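Local coordinates for interphotoreceptor retinoid-binding protein (Xenopus laevis, PDB 1J7X) that probably binds and carries retinoids through the extracellular matrix between the photoreceptors and the retinal pigment epithelium, at residues A[60-71]-A[252-262]; A[141-149]-A[284-295]. All coordinates share one frame; numbering follows the deposited sequence.

After three N-terminal helices the chain enters residues 60-71, and contact 1 closes some 180 residues later, when 252-262 returns as an antiparallel strand beside them. Contact 2 opens inside that loop, at strand 142-146 of the mixed sheet, but closes beyond it, where 284-295 brings the last helix back over the strand. The two loops therefore cross. Contact 1, by strand pairing, ties the N-terminal helical region to the antiparallel sheet; contact 2, by helix-on-sheet packing, fastens the C-terminal helix to the mixed sheet. Their centres lie 35 Å apart, on opposite sides of the chain's centre.

Contact 1. Residues A[60-71]-A[252-262]; sequences DPRLVLKSKTDT and TQLSVTVPIIN
Val64 and Thr257 form a hydrogen-bonded pair in a ladder that lays strand 64-67 against strand 254-259 of the antiparallel sheet. Each gives its backbone N to the other's O, with Thr257 N to Val64 O at 2.9 Å, and Lys66 and Ser255 repeat the exchange two residues later in 64-67. On the face carrying Leu65 and Val256, Leu65 CD1 meets Val256 CG2 at 3.9 Å. Back toward the turn, Leu63 runs alongside Val258, its CD1 3.8 Å from Val258 CG2. Next in register, a bend at chi3 (-60°) brings the Arg62 guanidinium across Pro259, one face over its CB, which stands 3.3 Å from Arg62 CZ. Arg62 NH2 bonds Asn262 OD1 at 3.0 Å, guanidinium and amide nearly coplanar, while NH1 adds a weak bond to Ile261 O.

A second shell fixes this group. Asp60 takes it side-on, Arg62 NE to Asp60 OD1 at 2.9 Å and NH2 to OD2; OD1 also receives Arg62 N, making an Asx turn, and Tyr19 OH bonds OD2. A leucine in place of Arg62 would probably leave the Asp60 carboxylate without its countercharge and Asn262 OD1 without this donor. Helices 2-18 and 43-58 touch the apolar face, Leu15 at Leu63 and Leu54 at Leu65. Past the ladder's far end, the extended Lys68 passes Leu254 O and delivers NZ to Thr252 O at 2.8 Å.

Contact 2. Residues A[141-149]-A[284-295]; sequences ENLIIDLRY and ADEALDKAKEII
The Arg148 guanidinium has Tyr149 OH centred over one face and two oxygens at its edge, near its plane: Asp146 OD1 and, across the contact, Ala284 O. The Tyr149 ring in turn carries Arg148 CB over one face, off the ring's centre. This is the polar end of an alpha/beta layer, where helix 287-295 runs almost antiparallel to strand 142-146 on one face of the mixed sheet; the strand belongs to the part of the chain assigned to peptidase family S41 of the ClpP/crotonase clan.

Arg148 NH1 reaches Ala284 O at 2.9 Å from above the carbonyl plane, and Ala287 N comes to the same oxygen from the opposite face, so the carbonyl is gripped twice. A bend at chi3 (-63°) turns the guanidinium so that Asp146 can take it side-on, with Arg148 NE to Asp146 OD1 at 2.9 Å and NH2 to OD2 at 2.8 Å. Arg148 N also binds OD1, closing an Asx turn, and Tyr110 OH bonds OD2. With three of its nitrogens committed in one plane, the buried guanidinium has little freedom to rotate, and it joins the region following the strand to the backbone at Ala284.

Beyond it the contact becomes apolar. Ile144 points toward the helix and divides its branches: CG2 meets Leu288 CD1 at 4.1 Å, the two side chains roughly perpendicular, CG1 rests near Ala291 CB, and CD1 presses on Ile295 CD1 at 3.4 Å, closer than normal van der Waals contact. Other strands of the sheet share the helix, Ile108 and Tyr206 touching Ile295 and Ile233 touching Ala287 and Ala291. At the far end Asn142 and Ile295 run past one another in opposing senses, bringing ND2 of Asn142 within 3.7 Å of Ile295 CG2.

Contact 1. Residues A[60-71]-A[252-262]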
# COMPACT_ATOMS: atom_id res chain seq x y z
N ASP A 60 -13.85 0.29 -11.20
CA ASP A 60 -13.19 0.10 -9.93
C ASP A 60 -13.00 -1.34 -9.70
O ASP A 60 -13.81 -2.01 -9.02
CB ASP A 60 -14.05 0.75 -8.83
CG ASP A 60 -13.42 0.74 -7.48
OD1 ASP A 60 -12.35 0.15 -7.26
OD2 ASP A 60 -13.97 1.35 -6.49
N PRO A 61 -11.81 -1.85 -10.06
CA PRO A 61 -11.46 -3.25 -9.86
C PRO A 61 -11.47 -3.81 -8.41
O PRO A 61 -11.47 -5.03 -8.22
CB PRO A 61 -10.00 -3.38 -10.45
CG PRO A 61 -9.83 -2.22 -11.30
CD PRO A 61 -10.73 -1.08 -10.70
N ARG A 62 -11.52 -2.93 -7.43
CA ARG A 62 -11.51 -3.32 -6.03
C ARG A 62 -12.86 -3.94 -5.60
O ARG A 62 -12.91 -4.76 -4.71
CB ARG A 62 -11.18 -2.12 -5.15
CG ARG A 62 -9.85 -1.42 -5.41
CD ARG A 62 -9.71 -0.17 -4.62
NE ARG A 62 -10.78 0.77 -4.96
CZ ARG A 62 -11.10 1.80 -4.24
NH1 ARG A 62 -10.32 2.18 -3.24
NH2 ARG A 62 -12.17 2.48 -4.56
N LEU A 63 -13.95 -3.53 -6.27
CA LEU A 63 -15.28 -3.96 -6.00
C LEU A 63 -15.47 -5.17 -6.84
O LEU A 63 -15.60 -5.09 -8.08
CB LEU A 63 -16.27 -2.85 -6.40
CG LEU A 63 -17.72 -3.14 -6.39
CD1 LEU A 63 -18.06 -3.54 -4.95
CD2 LEU A 63 -18.57 -1.94 -6.89
N VAL A 64 -15.56 -6.32 -6.21
CA VAL A 64 -15.73 -7.55 -6.92
C VAL A 64 -16.44 -8.68 -6.16
O VAL A 64 -16.19 -8.91 -4.96
CB VAL A 64 -14.35 -8.09 -7.43
CG1 VAL A 64 -13.37 -8.07 -6.31
CG2 VAL A 64 -14.45 -9.46 -8.10
N LEU A 65 -17.34 -9.32 -6.87
CA LEU A 65 -18.03 -10.48 -6.35
C LEU A 65 -17.19 -11.68 -6.63
O LEU A 65 -16.71 -11.89 -7.76
CB LEU A 65 -19.38 -10.70 -6.99
CG LEU A 65 -20.53 -9.78 -6.48
CD1 LEU A 65 -20.58 -8.44 -7.11
CD2 LEU A 65 -21.96 -10.44 -6.76
N LYS A 66 -17.04 -12.49 -5.60
CA LYS A 66 -16.22 -13.67 -5.80
C LYS A 66 -16.82 -14.86 -4.96
O LYS A 66 -17.66 -14.67 -4.05
CB LYS A 66 -14.82 -13.45 -5.27
CG LYS A 66 -14.00 -12.40 -6.02
CD LYS A 66 -12.59 -12.37 -5.43
CE LYS A 66 -11.75 -11.41 -6.15
NZ LYS A 66 -10.38 -11.40 -5.54
N SER A 67 -16.32 -16.05 -5.25
CA SER A 67 -16.75 -17.21 -4.42
C SER A 67 -16.17 -16.94 -3.04
O SER A 67 -15.12 -16.34 -2.95
CB SER A 67 -16.18 -18.50 -5.05
OG SER A 67 -16.20 -19.51 -4.08
N LYS A 68 -16.85 -17.29 -1.96
CA LYS A 68 -16.40 -17.09 -0.60
C LYS A 68 -15.08 -17.77 -0.40
O LYS A 68 -14.32 -17.39 0.43
CB LYS A 68 -17.41 -17.61 0.41
CG LYS A 68 -18.65 -16.81 0.53
CD LYS A 68 -19.60 -17.36 1.63
CE LYS A 68 -20.91 -16.60 1.71
NZ LYS A 68 -21.83 -17.21 2.76
N THR A 69 -14.79 -18.75 -1.25
CA THR A 69 -13.55 -19.46 -1.20
C THR A 69 -12.33 -18.57 -1.45
O THR A 69 -11.31 -18.77 -0.80
CB THR A 69 -13.57 -20.60 -2.24
OG1 THR A 69 -14.34 -21.68 -1.68
CG2 THR A 69 -12.21 -21.16 -2.39
N ASP A 70 -12.44 -17.62 -2.38
CA ASP A 70 -11.35 -16.72 -2.72
C ASP A 70 -11.37 -15.41 -1.92
O ASP A 70 -10.92 -14.38 -2.39
CB ASP A 70 -11.40 -16.39 -4.20
CG ASP A 70 -11.39 -17.61 -5.07
OD1 ASP A 70 -10.44 -18.42 -4.94
OD2 ASP A 70 -12.24 -17.84 -5.95
N THR A 71 -11.83 -15.47 -0.68
CA THR A 71 -11.90 -14.29 0.19
C THR A 71 -10.69 -14.19 1.11
O THR A 71 -10.70 -14.74 2.23
CB THR A 71 -13.11 -14.38 1.09
OG1 THR A 71 -13.08 -15.65 1.79
CG2 THR A 71 -14.39 -14.36 0.28
N THR A 252 -25.53 -18.16 0.48
CA THR A 252 -24.88 -18.45 -0.78
C THR A 252 -23.44 -18.76 -0.56
O THR A 252 -22.95 -18.56 0.52
CB THR A 252 -24.90 -17.25 -1.71
OG1 THR A 252 -23.86 -16.33 -1.29
CG2 THR A 252 -26.28 -16.50 -1.63
N GLN A 253 -22.79 -19.21 -1.60
CA GLN A 253 -21.37 -19.50 -1.63
C GLN A 253 -20.58 -18.29 -2.21
O GLN A 253 -19.48 -18.47 -2.74
CB GLN A 253 -21.10 -20.73 -2.52
CG GLN A 253 -21.74 -22.11 -2.03
CD GLN A 253 -21.23 -22.57 -0.68
OE1 GLN A 253 -21.88 -22.33 0.34
NE2 GLN A 253 -20.07 -23.24 -0.68
N LEU A 254 -21.23 -17.14 -2.22
CA LEU A 254 -20.66 -15.88 -2.80
C LEU A 254 -20.45 -14.85 -1.81
O LEU A 254 -21.06 -14.81 -0.78
CB LEU A 254 -21.59 -15.27 -3.88
CG LEU A 254 -21.67 -16.07 -5.17
CD1 LEU A 254 -22.69 -15.37 -6.12
CD2 LEU A 254 -20.39 -16.20 -5.82
N SER A 255 -19.52 -13.95 -2.13
CA SER A 255 -19.29 -12.80 -1.29
C SER A 255 -18.91 -11.61 -2.15
O SER A 255 -18.65 -11.79 -3.40
CB SER A 255 -18.18 -13.07 -0.31
OG SER A 255 -16.99 -13.09 -1.04
N VAL A 256 -18.96 -10.44 -1.54
CA VAL A 256 -18.50 -9.25 -2.24
C VAL A 256 -17.41 -8.47 -1.48
O VAL A 256 -17.52 -8.18 -0.31
CB VAL A 256 -19.69 -8.33 -2.68
CG1 VAL A 256 -20.31 -7.67 -1.45
CG2 VAL A 256 -19.23 -7.20 -3.62
N THR A 257 -16.29 -8.12 -2.14
CA THR A 257 -15.28 -7.29 -1.57
C THR A 257 -15.50 -5.93 -2.03
O THR A 257 -15.69 -5.69 -3.25
CB THR A 257 -13.82 -7.68 -2.05
OG1 THR A 257 -13.56 -9.02 -1.72
CG2 THR A 257 -12.77 -6.82 -1.34
N VAL A 258 -15.64 -5.07 -1.05
CA VAL A 258 -15.96 -3.68 -1.29
C VAL A 258 -14.95 -2.69 -0.76
O VAL A 258 -14.59 -2.73 0.43
CB VAL A 258 -17.36 -3.35 -0.67
CG1 VAL A 258 -17.70 -1.92 -0.93
CG2 VAL A 258 -18.40 -4.27 -1.22
N PRO A 259 -14.43 -1.80 -1.61
CA PRO A 259 -13.51 -0.82 -1.09
C PRO A 259 -14.25 0.17 -0.23
O PRO A 259 -15.20 0.69 -0.71
CB PRO A 259 -12.94 -0.17 -2.34
CG PRO A 259 -14.07 -0.33 -3.36
CD PRO A 259 -14.58 -1.67 -3.07
N ILE A 260 -13.89 0.29 1.04
CA ILE A 260 -14.55 1.23 1.94
C ILE A 260 -13.74 2.48 2.09
O ILE A 260 -14.19 3.47 2.63
CB ILE A 260 -14.76 0.61 3.30
CG1 ILE A 260 -13.36 0.34 3.96
CG2 ILE A 260 -15.55 -0.71 3.25
CD1 ILE A 260 -13.45 -0.10 5.41
N ILE A 261 -12.52 2.51 1.55
CA ILE A 261 -11.72 3.66 1.67
C ILE A 261 -11.19 4.11 0.36
O ILE A 261 -10.73 3.25 -0.46
CB ILE A 261 -10.49 3.25 2.57
CG1 ILE A 261 -10.89 3.21 4.03
CG2 ILE A 261 -9.35 4.20 2.37
CD1 ILE A 261 -9.92 2.53 4.94
N ASN A 262 -11.11 5.39 0.14
CA ASN A 262 -10.50 5.93 -1.05
C ASN A 262 -9.22 6.58 -0.60
O ASN A 262 -9.17 7.18 0.52
CB ASN A 262 -11.43 6.96 -1.80
CG ASN A 262 -12.20 6.29 -2.93
OD1 ASN A 262 -11.76 5.20 -3.43
ND2 ASN A 262 -13.39 6.76 -3.21
O HOH W 1 -15.58 -11.16 -3.17

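Contact 2. Residues A[141-149]-A[284-295]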
# COMPACT_ATOMS: atom_id res chain seq x y z
N GLU A 141 25.42 9.21 -1.32
CA GLU A 141 24.89 10.25 -2.12
C GLU A 141 23.58 9.74 -2.78
O GLU A 141 22.79 10.51 -3.26
CB GLU A 141 25.89 10.64 -3.20
CG GLU A 141 27.04 11.50 -2.66
CD GLU A 141 26.52 12.70 -1.90
OE1 GLU A 141 25.47 13.24 -2.26
OE2 GLU A 141 27.14 13.12 -0.89
N ASN A 142 23.40 8.45 -2.77
CA ASN A 142 22.17 7.84 -3.32
C ASN A 142 21.78 6.65 -2.42
O ASN A 142 22.64 6.09 -1.69
CB ASN A 142 22.43 7.31 -4.71
CG ASN A 142 22.55 8.41 -5.71
OD1 ASN A 142 21.57 9.08 -6.04
ND2 ASN A 142 23.77 8.61 -6.20
N LEU A 143 20.50 6.33 -2.37
CA LEU A 143 20.02 5.25 -1.50
C LEU A 143 19.07 4.35 -2.25
O LEU A 143 18.19 4.78 -2.95
CB LEU A 143 19.28 5.84 -0.31
CG LEU A 143 18.61 4.82 0.62
CD1 LEU A 143 19.71 4.03 1.35
CD2 LEU A 143 17.73 5.41 1.70
N ILE A 144 19.28 3.08 -2.09
CA ILE A 144 18.43 2.03 -2.67
C ILE A 144 17.67 1.42 -1.55
O ILE A 144 18.29 0.83 -0.68
CB ILE A 144 19.24 0.94 -3.39
CG1 ILE A 144 19.86 1.52 -4.68
CG2 ILE A 144 18.38 -0.18 -3.78
CD1 ILE A 144 20.60 2.79 -4.51
N ILE A 145 16.35 1.48 -1.55
CA ILE A 145 15.54 0.87 -0.52
C ILE A 145 14.92 -0.37 -1.16
O ILE A 145 14.15 -0.27 -2.14
CB ILE A 145 14.45 1.88 -0.03
CG1 ILE A 145 15.04 3.21 0.41
CG2 ILE A 145 13.55 1.18 1.05
CD1 ILE A 145 13.94 4.17 0.89
N ASP A 146 15.33 -1.53 -0.67
CA ASP A 146 14.92 -2.80 -1.19
C ASP A 146 13.63 -3.36 -0.51
O ASP A 146 13.67 -3.77 0.63
CB ASP A 146 16.03 -3.80 -1.04
CG ASP A 146 15.80 -5.04 -1.84
OD1 ASP A 146 14.67 -5.25 -2.38
OD2 ASP A 146 16.78 -5.81 -2.00
N LEU A 147 12.45 -3.29 -1.18
CA LEU A 147 11.25 -3.79 -0.63
C LEU A 147 10.74 -5.02 -1.33
O LEU A 147 9.55 -5.42 -1.21
CB LEU A 147 10.15 -2.68 -0.73
CG LEU A 147 10.48 -1.44 0.01
CD1 LEU A 147 9.27 -0.26 -0.24
CD2 LEU A 147 10.77 -1.67 1.46
N ARG A 148 11.61 -5.60 -2.13
CA ARG A 148 11.25 -6.80 -2.86
C ARG A 148 10.76 -7.93 -1.99
O ARG A 148 10.03 -8.78 -2.49
CB ARG A 148 12.41 -7.35 -3.75
CG ARG A 148 12.73 -6.41 -4.91
CD ARG A 148 14.00 -6.84 -5.66
NE ARG A 148 15.16 -6.79 -4.82
CZ ARG A 148 16.38 -7.20 -5.20
NH1 ARG A 148 16.56 -7.59 -6.46
NH2 ARG A 148 17.40 -7.10 -4.36
N TYR A 149 11.20 -8.00 -0.73
CA TYR A 149 10.79 -9.05 0.17
C TYR A 149 9.89 -8.58 1.27
O TYR A 149 9.69 -9.27 2.25
CB TYR A 149 12.13 -9.66 0.77
CG TYR A 149 13.18 -9.87 -0.31
CD1 TYR A 149 13.09 -10.91 -1.15
CD2 TYR A 149 14.16 -8.90 -0.57
CE1 TYR A 149 14.00 -11.10 -2.19
CE2 TYR A 149 15.07 -9.05 -1.60
CZ TYR A 149 15.01 -10.19 -2.39
OH TYR A 149 15.86 -10.31 -3.49
N ALA A 284 12.13 -8.96 -10.71
CA ALA A 284 12.66 -8.66 -9.34
C ALA A 284 14.17 -8.91 -9.22
O ALA A 284 14.87 -8.07 -8.75
CB ALA A 284 11.92 -9.47 -8.35
N ASP A 285 14.65 -9.99 -9.81
CA ASP A 285 16.10 -10.28 -9.78
C ASP A 285 16.95 -9.27 -10.49
O ASP A 285 18.17 -9.21 -10.28
CB ASP A 285 16.37 -11.64 -10.38
CG ASP A 285 15.73 -12.72 -9.67
OD1 ASP A 285 15.66 -12.69 -8.43
OD2 ASP A 285 15.26 -13.72 -10.30
N GLU A 286 16.40 -8.47 -11.35
CA GLU A 286 17.15 -7.46 -12.09
C GLU A 286 17.08 -6.07 -11.55
O GLU A 286 17.76 -5.17 -12.04
CB GLU A 286 16.59 -7.46 -13.57
CG GLU A 286 16.42 -8.88 -14.16
CD GLU A 286 15.82 -8.87 -15.63
OE1 GLU A 286 15.60 -9.94 -16.28
OE2 GLU A 286 15.52 -7.77 -16.16
N ALA A 287 16.29 -5.86 -10.50
CA ALA A 287 16.06 -4.52 -9.97
C ALA A 287 17.21 -3.81 -9.37
O ALA A 287 17.38 -2.59 -9.54
CB ALA A 287 14.87 -4.57 -8.99
N LEU A 288 18.04 -4.55 -8.68
CA LEU A 288 19.25 -3.91 -8.06
C LEU A 288 20.23 -3.47 -9.14
O LEU A 288 20.73 -2.38 -9.11
CB LEU A 288 19.90 -4.88 -7.06
CG LEU A 288 21.07 -4.29 -6.29
CD1 LEU A 288 20.73 -3.00 -5.60
CD2 LEU A 288 21.59 -5.40 -5.33
N ASP A 289 20.42 -4.33 -10.13
CA ASP A 289 21.27 -3.97 -11.29
C ASP A 289 20.80 -2.79 -12.05
O ASP A 289 21.55 -1.85 -12.39
CB ASP A 289 21.39 -5.11 -12.24
CG ASP A 289 22.37 -6.19 -11.75
OD1 ASP A 289 23.20 -5.84 -10.87
OD2 ASP A 289 22.25 -7.39 -12.11
N LYS A 290 19.48 -2.73 -12.22
CA LYS A 290 18.87 -1.56 -12.82
C LYS A 290 19.00 -0.26 -12.10
O LYS A 290 19.32 0.81 -12.66
CB LYS A 290 17.39 -1.88 -13.11
CG LYS A 290 16.68 -0.83 -13.87
CD LYS A 290 17.10 -0.79 -15.33
CE LYS A 290 16.39 0.21 -16.16
NZ LYS A 290 16.91 0.08 -17.62
N ALA A 291 18.84 -0.28 -10.79
CA ALA A 291 19.03 0.84 -10.03
C ALA A 291 20.47 1.43 -10.12
O ALA A 291 20.68 2.58 -10.28
CB ALA A 291 18.72 0.46 -8.54
N LYS A 292 21.41 0.54 -10.08
CA LYS A 292 22.84 0.85 -10.23
C LYS A 292 23.10 1.46 -11.61
O LYS A 292 23.82 2.43 -11.65
CB LYS A 292 23.66 -0.36 -9.99
CG LYS A 292 23.73 -0.83 -8.47
CD LYS A 292 24.35 -2.26 -8.34
CE LYS A 292 24.54 -2.65 -6.95
NZ LYS A 292 24.98 -4.05 -6.78
N GLU A 293 22.50 0.92 -12.65
CA GLU A 293 22.58 1.51 -13.97
C GLU A 293 22.08 2.91 -13.98
O GLU A 293 22.77 3.87 -14.49
CB GLU A 293 21.74 0.73 -14.99
CG GLU A 293 21.85 -0.74 -14.97
CD GLU A 293 21.00 -1.42 -16.07
OE1 GLU A 293 20.64 -2.65 -15.81
OE2 GLU A 293 20.69 -0.70 -17.15
N ILE A 294 20.86 3.11 -13.47
CA ILE A 294 20.30 4.43 -13.42
C ILE A 294 21.17 5.43 -12.74
O ILE A 294 21.35 6.58 -13.20
CB ILE A 294 18.86 4.46 -12.80
CG1 ILE A 294 17.96 3.53 -13.50
CG2 ILE A 294 18.38 5.82 -12.78
CD1 ILE A 294 17.82 3.77 -14.92
N ILE A 295 21.70 5.03 -11.57
CA ILE A 295 22.58 5.82 -10.83
C ILE A 295 23.85 6.21 -11.65
O ILE A 295 24.24 7.38 -11.64
CB ILE A 295 22.97 5.11 -9.56
CG1 ILE A 295 21.70 4.94 -8.70
CG2 ILE A 295 24.00 6.03 -8.79
CD1 ILE A 295 21.80 4.00 -7.47